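Local coordinates for protein aspartate carbamoyltransferase (Leishmania major, PDB 7K46) that probably catalyses the transfer of a carbamoyl group from carbamoyl phosphate to aspartate, an early step of pyrimidine synthesis, at residues V15-Q20 / A138-T143; V53-F58 / R101-Y106; M73-G78 / M317-L322. All blocks are in the same frame, centred on the assembly; numbering follows the deposited sequence.

Contact 1: V15-Q20 / A138-T143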
loop_
_atom_site.group_PDB
_atom_site.type_symbol
_atom_site.label_atom_id
_atom_site.label_comp_id
_atom_site.label_asym_id
_atom_site.label_seq_id
_atom_site.Cartn_x
_atom_site.Cartn_y
_atom_site.Cartn_z
ATOM N N VAL A 15 -11.527 20.254 -2.282
ATOM C CA VAL A 15 -12.922 19.944 -1.987
ATOM C C VAL A 15 -13.020 19.798 -0.474
ATOM O O VAL A 15 -12.700 18.743 0.095
ATOM C CB VAL A 15 -13.400 18.690 -2.726
ATOM C CG1 VAL A 15 -14.828 18.338 -2.305
ATOM C CG2 VAL A 15 -13.335 18.929 -4.240
ATOM N N ALA A 16 -13.423 20.883 0.186
ATOM C CA ALA A 16 -13.455 20.942 1.640
ATOM C C ALA A 16 -14.837 20.707 2.220
ATOM O O ALA A 16 -14.950 20.124 3.307
ATOM C CB ALA A 16 -12.946 22.301 2.133
ATOM N N SER A 17 -15.882 21.153 1.526
ATOM C CA SER A 17 -17.245 21.071 2.026
ATOM C C SER A 17 -18.195 20.942 0.845
ATOM O O SER A 17 -17.980 21.563 -0.198
ATOM C CB SER A 17 -17.615 22.307 2.858
ATOM O OG SER A 17 -19.015 22.373 3.091
ATOM N N ALA A 18 -19.251 20.151 1.018
ATOM C CA ALA A 18 -20.253 20.053 -0.036
ATOM C C ALA A 18 -20.982 21.379 -0.234
ATOM O O ALA A 18 -21.554 21.612 -1.307
ATOM C CB ALA A 18 -21.243 18.935 0.289
ATOM N N ALA A 19 -20.954 22.261 0.763
ATOM C CA ALA A 19 -21.566 23.575 0.593
ATOM C C ALA A 19 -20.853 24.426 -0.458
ATOM O O ALA A 19 -21.390 25.458 -0.870
ATOM C CB ALA A 19 -21.607 24.311 1.940
ATOM N N GLN A 20 -19.664 24.036 -0.912
ATOM C CA GLN A 20 -19.008 24.859 -1.919
ATOM C C GLN A 20 -19.571 24.639 -3.323
ATOM O O GLN A 20 -19.200 25.377 -4.242
ATOM C CB GLN A 20 -17.479 24.642 -1.877
ATOM C CG GLN A 20 -16.966 23.346 -2.417
ATOM C CD GLN A 20 -15.466 23.183 -2.175
ATOM O OE1 GLN A 20 -15.003 23.062 -1.031
ATOM N NE2 GLN A 20 -14.703 23.197 -3.254
ATOM N N ALA A 138 -16.178 17.916 12.555
ATOM C CA ALA A 138 -17.150 18.989 12.370
ATOM C C ALA A 138 -18.295 18.588 11.446
ATOM O O ALA A 138 -19.203 19.396 11.212
ATOM C CB ALA A 138 -16.456 20.237 11.823
ATOM N N GLY A 139 -18.283 17.366 10.922
ATOM C CA GLY A 139 -19.353 16.907 10.062
ATOM C C GLY A 139 -19.182 17.236 8.596
ATOM O O GLY A 139 -20.118 17.019 7.817
ATOM N N GLU A 140 -18.024 17.757 8.191
ATOM C CA GLU A 140 -17.765 18.025 6.779
ATOM C C GLU A 140 -17.168 16.773 6.148
ATOM O O GLU A 140 -16.008 16.417 6.398
ATOM C CB GLU A 140 -16.868 19.247 6.610
ATOM C CG GLU A 140 -17.517 20.543 7.133
ATOM C CD GLU A 140 -18.728 21.000 6.315
ATOM O OE1 GLU A 140 -18.937 20.490 5.190
ATOM O OE2 GLU A 140 -19.470 21.881 6.804
ATOM N N HIS A 141 -17.975 16.099 5.338
ATOM C CA HIS A 141 -17.598 14.849 4.680
ATOM C C HIS A 141 -18.152 14.958 3.266
ATOM O O HIS A 141 -19.158 14.326 2.924
ATOM C CB HIS A 141 -18.168 13.655 5.454
ATOM C CG HIS A 141 -17.588 12.318 5.089
ATOM N ND1 HIS A 141 -16.894 12.084 3.921
ATOM C CD2 HIS A 141 -17.638 11.127 5.739
ATOM C CE1 HIS A 141 -16.524 10.814 3.874
ATOM N NE2 HIS A 141 -16.966 10.210 4.966
ATOM N N PRO A 142 -17.547 15.819 2.432
ATOM C CA PRO A 142 -18.221 16.213 1.184
ATOM C C PRO A 142 -18.519 15.056 0.253
ATOM O O PRO A 142 -19.576 15.072 -0.388
ATOM C CB PRO A 142 -17.238 17.221 0.555
ATOM C CG PRO A 142 -15.919 17.008 1.279
ATOM C CD PRO A 142 -16.345 16.636 2.672
ATOM N N THR A 143 -17.638 14.044 0.163
ATOM C CA THR A 143 -17.927 12.956 -0.767
ATOM C C THR A 143 -18.987 12.003 -0.218
ATOM O O THR A 143 -19.709 11.390 -1.009
ATOM C CB THR A 143 -16.652 12.195 -1.163
ATOM O OG1 THR A 143 -16.061 11.564 -0.025
ATOM C CG2 THR A 143 -15.639 13.133 -1.805
HETATM O O HOH W 1 -19.213 18.711 3.352
#
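An ST turn in the loop before helix 23-41 lies against the first turn of helix 142-156, with Ser17 meeting Glu140 and Ala18 meeting Pro142. In one of two deposited conformers, Ser17 OG donates to Glu140 OE1 at 2.8 Å. It arrives from above the carboxylate plane, tilted 51° out of it. The same Ser17 OG accepts from Ala19 N at 3.0 Å, which closes the ST turn. OG stands opposite the backbone N (chi1 167°), beside the carbonyl carbon and close to the Ala19 N-H that follows. A water holds OE1 a second time: it donates to Glu140 OE1 at 2.6 Å and accepts from Ala18 N at 2.7 Å. Beside this polar bridge the ring of Pro142 packs on the loop. Pro142 CB lies 3.6 Å from Ala18 N, and Val15 CG1 packs on Pro142 CB at 3.9 Å. Asn133 ties the two segments further, bonding to Ala16 O and weakly to Glu140 O. His141 is the N-cap residue of the helix. His141, Pro142 and Thr143 begin the His-Pro-Thr-Gln signature of the carbamoyltransferase family, which in relatives lies at the carbamoyl phosphate site.

Contact 2: V53-F58 / R101-Y106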
loop_
_atom_site.group_PDB
_atom_site.type_symbol
_atom_site.label_atom_id
_atom_site.label_comp_id
_atom_site.label_asym_id
_atom_site.label_seq_id
_atom_site.Cartn_x
_atom_site.Cartn_y
_atom_site.Cartn_z
ATOM N N VAL A 53 -0.483 11.369 -9.241
ATOM C CA VAL A 53 -0.254 10.693 -7.966
ATOM C C VAL A 53 -1.199 11.255 -6.909
ATOM O O VAL A 53 -1.259 12.472 -6.708
ATOM C CB VAL A 53 1.207 10.854 -7.512
ATOM C CG1 VAL A 53 1.376 10.402 -6.043
ATOM C CG2 VAL A 53 2.128 10.074 -8.444
ATOM N N MET A 54 -1.908 10.362 -6.224
ATOM C CA MET A 54 -2.686 10.691 -5.039
ATOM C C MET A 54 -1.929 10.196 -3.814
ATOM O O MET A 54 -1.448 9.053 -3.806
ATOM C CB MET A 54 -4.068 10.018 -5.094
ATOM C CG MET A 54 -4.795 9.942 -3.726
ATOM S SD MET A 54 -6.290 8.910 -3.779
ATOM C CE MET A 54 -7.396 9.989 -4.689
ATOM N N THR A 55 -1.839 11.031 -2.776
ATOM C CA THR A 55 -1.403 10.546 -1.465
ATOM C C THR A 55 -2.524 10.726 -0.453
ATOM O O THR A 55 -2.907 11.875 -0.152
ATOM C CB THR A 55 -0.142 11.253 -0.950
ATOM O OG1 THR A 55 0.936 11.063 -1.869
ATOM C CG2 THR A 55 0.262 10.654 0.399
ATOM N N PRO A 56 -3.047 9.650 0.128
ATOM C CA PRO A 56 -3.939 9.793 1.284
ATOM C C PRO A 56 -3.142 9.940 2.567
ATOM O O PRO A 56 -2.105 9.295 2.761
ATOM C CB PRO A 56 -4.738 8.476 1.284
ATOM C CG PRO A 56 -4.289 7.722 0.017
ATOM C CD PRO A 56 -2.926 8.249 -0.295
ATOM N N LEU A 57 -3.638 10.808 3.446
ATOM C CA LEU A 57 -3.029 11.050 4.751
ATOM C C LEU A 57 -4.154 10.894 5.766
ATOM O O LEU A 57 -4.949 11.818 5.964
ATOM C CB LEU A 57 -2.375 12.433 4.816
ATOM C CG LEU A 57 -1.462 12.696 6.017
ATOM C CD1 LEU A 57 -0.191 11.836 5.933
ATOM C CD2 LEU A 57 -1.122 14.181 6.118
ATOM N N PHE A 58 -4.241 9.716 6.385
ATOM C CA PHE A 58 -5.380 9.355 7.224
ATOM C C PHE A 58 -4.904 9.230 8.666
ATOM O O PHE A 58 -4.156 8.306 9.010
ATOM C CB PHE A 58 -6.037 8.063 6.731
ATOM C CG PHE A 58 -7.077 8.277 5.661
ATOM C CD1 PHE A 58 -6.786 9.012 4.517
ATOM C CD2 PHE A 58 -8.347 7.721 5.789
ATOM C CE1 PHE A 58 -7.748 9.207 3.525
ATOM C CE2 PHE A 58 -9.316 7.913 4.806
ATOM C CZ PHE A 58 -9.017 8.649 3.670
ATOM N N ARG A 101 3.610 19.656 3.099
ATOM C CA ARG A 101 4.649 20.061 2.150
ATOM C C ARG A 101 5.392 18.851 1.600
ATOM O O ARG A 101 5.772 18.822 0.423
ATOM C CB ARG A 101 5.645 21.013 2.813
ATOM C CG ARG A 101 5.030 22.205 3.536
ATOM C CD ARG A 101 5.519 23.479 2.936
ATOM N NE ARG A 101 5.268 24.650 3.769
ATOM C CZ ARG A 101 5.260 25.881 3.286
ATOM N NH1 ARG A 101 5.427 26.109 1.992
ATOM N NH2 ARG A 101 5.080 26.906 4.116
ATOM N N THR A 102 5.639 17.857 2.453
ATOM C CA THR A 102 6.300 16.641 1.994
ATOM C C THR A 102 5.459 15.936 0.928
ATOM O O THR A 102 5.980 15.535 -0.120
ATOM C CB THR A 102 6.576 15.732 3.200
ATOM O OG1 THR A 102 7.428 16.431 4.126
ATOM C CG2 THR A 102 7.278 14.439 2.771
ATOM N N LEU A 103 4.145 15.820 1.156
ATOM C CA LEU A 103 3.268 15.213 0.154
ATOM C C LEU A 103 3.259 16.015 -1.145
ATOM O O LEU A 103 3.250 15.438 -2.241
ATOM C CB LEU A 103 1.846 15.084 0.705
ATOM C CG LEU A 103 1.475 13.813 1.469
ATOM C CD1 LEU A 103 2.378 13.608 2.679
ATOM C CD2 LEU A 103 -0.003 13.848 1.888
ATOM N N ASP A 104 3.248 17.351 -1.045
ATOM C CA ASP A 104 3.215 18.195 -2.240
ATOM C C ASP A 104 4.480 18.087 -3.073
ATOM O O ASP A 104 4.491 18.529 -4.231
ATOM C CB ASP A 104 3.028 19.671 -1.875
ATOM C CG ASP A 104 1.584 20.054 -1.671
ATOM O OD1 ASP A 104 0.684 19.472 -2.315
ATOM O OD2 ASP A 104 1.349 20.968 -0.857
ATOM N N SER A 105 5.566 17.568 -2.500
ATOM C CA SER A 105 6.791 17.459 -3.271
ATOM C C SER A 105 6.660 16.444 -4.403
ATOM O O SER A 105 7.406 16.521 -5.384
ATOM C CB SER A 105 7.958 17.102 -2.353
ATOM O OG SER A 105 7.871 15.746 -1.940
ATOM N N TYR A 106 5.723 15.505 -4.307
ATOM C CA TYR A 106 5.625 14.486 -5.339
ATOM C C TYR A 106 4.197 14.174 -5.781
ATOM O O TYR A 106 4.032 13.380 -6.715
ATOM C CB TYR A 106 6.327 13.193 -4.856
ATOM C CG TYR A 106 5.614 12.576 -3.688
ATOM C CD1 TYR A 106 4.488 11.777 -3.888
ATOM C CD2 TYR A 106 6.027 12.825 -2.379
ATOM C CE1 TYR A 106 3.792 11.226 -2.826
ATOM C CE2 TYR A 106 5.330 12.278 -1.296
ATOM C CZ TYR A 106 4.207 11.482 -1.536
ATOM O OH TYR A 106 3.491 10.928 -0.493
#
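Thr55 projects from strand 53-58 between Leu103 and Tyr106, and the tight part of the contact is gathered round it. Thr55 OG1 and Tyr106 OH share a hydrogen bond of 2.9 Å, in which either could be the donor. The two side chains cross at about a right angle, and Thr55 OG1 lies 3.0 Å from Tyr106 CE1. Ser107 OG is a second partner of Thr55 OG1, and this buried hydroxyl is therefore held by two others. The methyl group makes the closest apolar touch. With OG1 beside the backbone N (chi1 -59°), CG2 stands opposite that N, and Thr55 CG2 meets Leu103 CD2 at 3.5 Å in one of the two deposited conformers of the leucine. The Tyr106 ring is also covered from within its own segment: Leu103 O sits 3.7 Å above the ring plane, over its centre.

The two ends of the strand segment fit more loosely. Val53 CG1 touches the edge of the tyrosine ring, 4.0 Å from Tyr106 CD1. Leu57 CB lies 4.0 Å from Leu103 CD2, with Phe83 and helix 96-104 filling in around it. The side turned from the strand is not a solvent face, although Arg101 is partly exposed. The second subunit packs there, with its Arg64 bonded to Thr102 OG1 and its Arg312 to Ser105 O.

Helix 96-104 joins strand 79-80 to strand 109-113, which flank strand 53-58 in the parallel sheet. The contact is thus the packing of a beta-alpha-beta crossover helix on the strand it passes over, in the alpha/beta carbamoyl phosphate-binding domain.

Contact 3: M73-G78 / M317-L322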
loop_
_atom_site.group_PDB
_atom_site.type_symbol
_atom_site.label_atom_id
_atom_site.label_comp_id
_atom_site.label_asym_id
_atom_site.label_seq_id
_atom_site.Cartn_x
_atom_site.Cartn_y
_atom_site.Cartn_z
ATOM N N MET A 73 -9.147 6.612 -7.870
ATOM C CA MET A 73 -7.941 7.103 -8.529
ATOM C C MET A 73 -7.396 6.076 -9.524
ATOM O O MET A 73 -7.056 6.416 -10.663
ATOM C CB MET A 73 -6.890 7.458 -7.469
ATOM C CG MET A 73 -5.634 8.140 -8.024
ATOM S SD MET A 73 -6.034 9.805 -8.606
ATOM C CE MET A 73 -4.393 10.383 -9.097
ATOM N N MET A 74 -7.326 4.805 -9.124
ATOM C CA MET A 74 -6.728 3.804 -10.008
ATOM C C MET A 74 -7.614 3.491 -11.215
ATOM O O MET A 74 -7.094 3.184 -12.295
ATOM C CB MET A 74 -6.416 2.530 -9.213
ATOM C CG MET A 74 -5.381 2.787 -8.114
ATOM S SD MET A 74 -5.045 1.296 -7.144
ATOM C CE MET A 74 -4.012 1.978 -5.830
ATOM N N ARG A 75 -8.933 3.560 -11.061
ATOM C CA ARG A 75 -9.833 3.337 -12.186
ATOM C C ARG A 75 -9.888 4.528 -13.142
ATOM O O ARG A 75 -10.569 4.449 -14.168
ATOM C CB ARG A 75 -11.234 2.999 -11.672
ATOM C CG ARG A 75 -11.327 1.621 -10.997
ATOM C CD ARG A 75 -12.776 1.297 -10.675
ATOM N NE ARG A 75 -12.935 -0.039 -10.116
ATOM C CZ ARG A 75 -13.056 -1.142 -10.837
ATOM N NH1 ARG A 75 -12.980 -1.116 -12.165
ATOM N NH2 ARG A 75 -13.241 -2.306 -10.215
ATOM N N LEU A 76 -9.208 5.627 -12.822
ATOM C CA LEU A 76 -8.966 6.708 -13.766
ATOM C C LEU A 76 -7.582 6.621 -14.384
ATOM O O LEU A 76 -7.192 7.516 -15.146
ATOM C CB LEU A 76 -9.146 8.068 -13.068
ATOM C CG LEU A 76 -10.583 8.329 -12.583
ATOM C CD1 LEU A 76 -10.622 9.541 -11.662
ATOM C CD2 LEU A 76 -11.554 8.495 -13.759
ATOM N N GLY A 77 -6.833 5.557 -14.080
ATOM C CA GLY A 77 -5.471 5.407 -14.543
ATOM C C GLY A 77 -4.413 6.013 -13.644
ATOM O O GLY A 77 -3.220 5.896 -13.954
ATOM N N GLY A 78 -4.803 6.644 -12.535
ATOM C CA GLY A 78 -3.843 7.301 -11.671
ATOM C C GLY A 78 -3.139 6.347 -10.719
ATOM O O GLY A 78 -3.475 5.168 -10.611
ATOM N N MET A 317 -18.927 8.626 -7.748
ATOM C CA MET A 317 -18.890 10.046 -7.404
ATOM C C MET A 317 -17.459 10.507 -7.165
ATOM O O MET A 317 -17.063 11.597 -7.596
ATOM C CB MET A 317 -19.762 10.315 -6.172
ATOM C CG MET A 317 -19.707 11.779 -5.658
ATOM S SD MET A 317 -20.160 13.022 -6.897
ATOM C CE MET A 317 -21.930 12.733 -7.142
ATOM N N ARG A 318 -16.656 9.684 -6.493
ATOM C CA ARG A 318 -15.282 10.095 -6.243
ATOM C C ARG A 318 -14.456 10.105 -7.525
ATOM O O ARG A 318 -13.577 10.957 -7.681
ATOM C CB ARG A 318 -14.665 9.192 -5.177
ATOM C CG ARG A 318 -15.249 9.486 -3.795
ATOM C CD ARG A 318 -14.755 8.514 -2.720
ATOM N NE ARG A 318 -15.309 8.916 -1.430
ATOM C CZ ARG A 318 -16.191 8.217 -0.727
ATOM N NH1 ARG A 318 -16.580 7.010 -1.108
ATOM N NH2 ARG A 318 -16.694 8.745 0.389
ATOM N N MET A 319 -14.754 9.210 -8.471
ATOM C CA MET A 319 -14.119 9.284 -9.787
ATOM C C MET A 319 -14.508 10.569 -10.516
ATOM O O MET A 319 -13.657 11.249 -11.102
ATOM C CB MET A 319 -14.509 8.061 -10.624
ATOM C CG MET A 319 -13.899 6.737 -10.142
ATOM S SD MET A 319 -14.434 5.288 -11.107
ATOM C CE MET A 319 -13.686 5.611 -12.709
ATOM N N ALA A 320 -15.801 10.903 -10.512
ATOM C CA ALA A 320 -16.247 12.139 -11.153
ATOM C C ALA A 320 -15.528 13.342 -10.564
ATOM O O ALA A 320 -15.101 14.243 -11.293
ATOM C CB ALA A 320 -17.761 12.302 -10.990
ATOM N N ILE A 321 -15.369 13.360 -9.243
ATOM C CA ILE A 321 -14.713 14.482 -8.575
ATOM C C ILE A 321 -13.233 14.532 -8.929
ATOM O O ILE A 321 -12.718 15.577 -9.351
ATOM C CB ILE A 321 -14.934 14.398 -7.053
ATOM C CG1 ILE A 321 -16.416 14.670 -6.719
ATOM C CG2 ILE A 321 -14.036 15.417 -6.318
ATOM C CD1 ILE A 321 -16.801 14.332 -5.290
ATOM N N LEU A 322 -12.520 13.413 -8.758
ATOM C CA LEU A 322 -11.081 13.417 -9.035
ATOM C C LEU A 322 -10.805 13.761 -10.491
ATOM O O LEU A 322 -9.881 14.525 -10.793
ATOM C CB LEU A 322 -10.462 12.057 -8.692
ATOM C CG LEU A 322 -10.456 11.649 -7.218
ATOM C CD1 LEU A 322 -10.120 10.164 -7.079
ATOM C CD2 LEU A 322 -9.470 12.504 -6.413
#
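Leu76 and Met319 form the centre of a contact between the end of helix 63-74 and helix 309-326. The apolar touches come first. Leu76 CD2 lies 3.7 Å from Met319 CE, and Leu76 CD1 lies 3.9 Å from Leu322 CB. Leu322 CD1 reaches Met73 CB at 4.2 Å. The methionine bends at its last torsion (chi3 67°), which brings its methyl round to Arg75, with Met319 CE 3.7 Å from Arg75 CB.

A second group of touches is between side chain and backbone. Met319 CE lies 3.6 Å from Arg75 O, and Leu76 CD1 lies 3.5 Å from Met319 O.

Hydrogen bonds shape the helix end rather than join the segments. Gly77 has positive phi and closes a Schellman motif. Met73 O accepts from Leu76 N and, at 2.9 Å, from Gly78 N, on opposite faces of its plane.

The charge is directed to a neighbouring subunit. The extended Arg75 chain bonds through NH2 to Tyr106 O and forms a salt bridge with Asp108, both of the third subunit. Between these two segments the hold is apolar fit, while the one charged residue in the contact spends its polar end on the trimer interface.

How the contacts relate
Contacts 1 and 3 lie 18 Å apart between centres and meet directly: Thr143 OG1 is 2.9 Å from Arg318 NH2, a probable hydrogen bond. Contacts 2 and 3, with centres 16 Å apart, share a core in which Met54 CE lies 3.6 Å from Leu322 CD1. Contacts 1 and 2 do not touch; their nearest atoms are about 8 Å apart. Helix 309-326 is thus one link, joining the start of helix 142-156 to the Met54 face of strand 53-58. Contact 1 carries the His-Pro-Thr-Gln signature, and strand 53-58 leads to Arg64 and Thr65; in relatives both elements contribute to the carbamoyl phosphate site. Arg75 of contact 3 bonds to Tyr106 O of contact 2 in a neighbouring subunit.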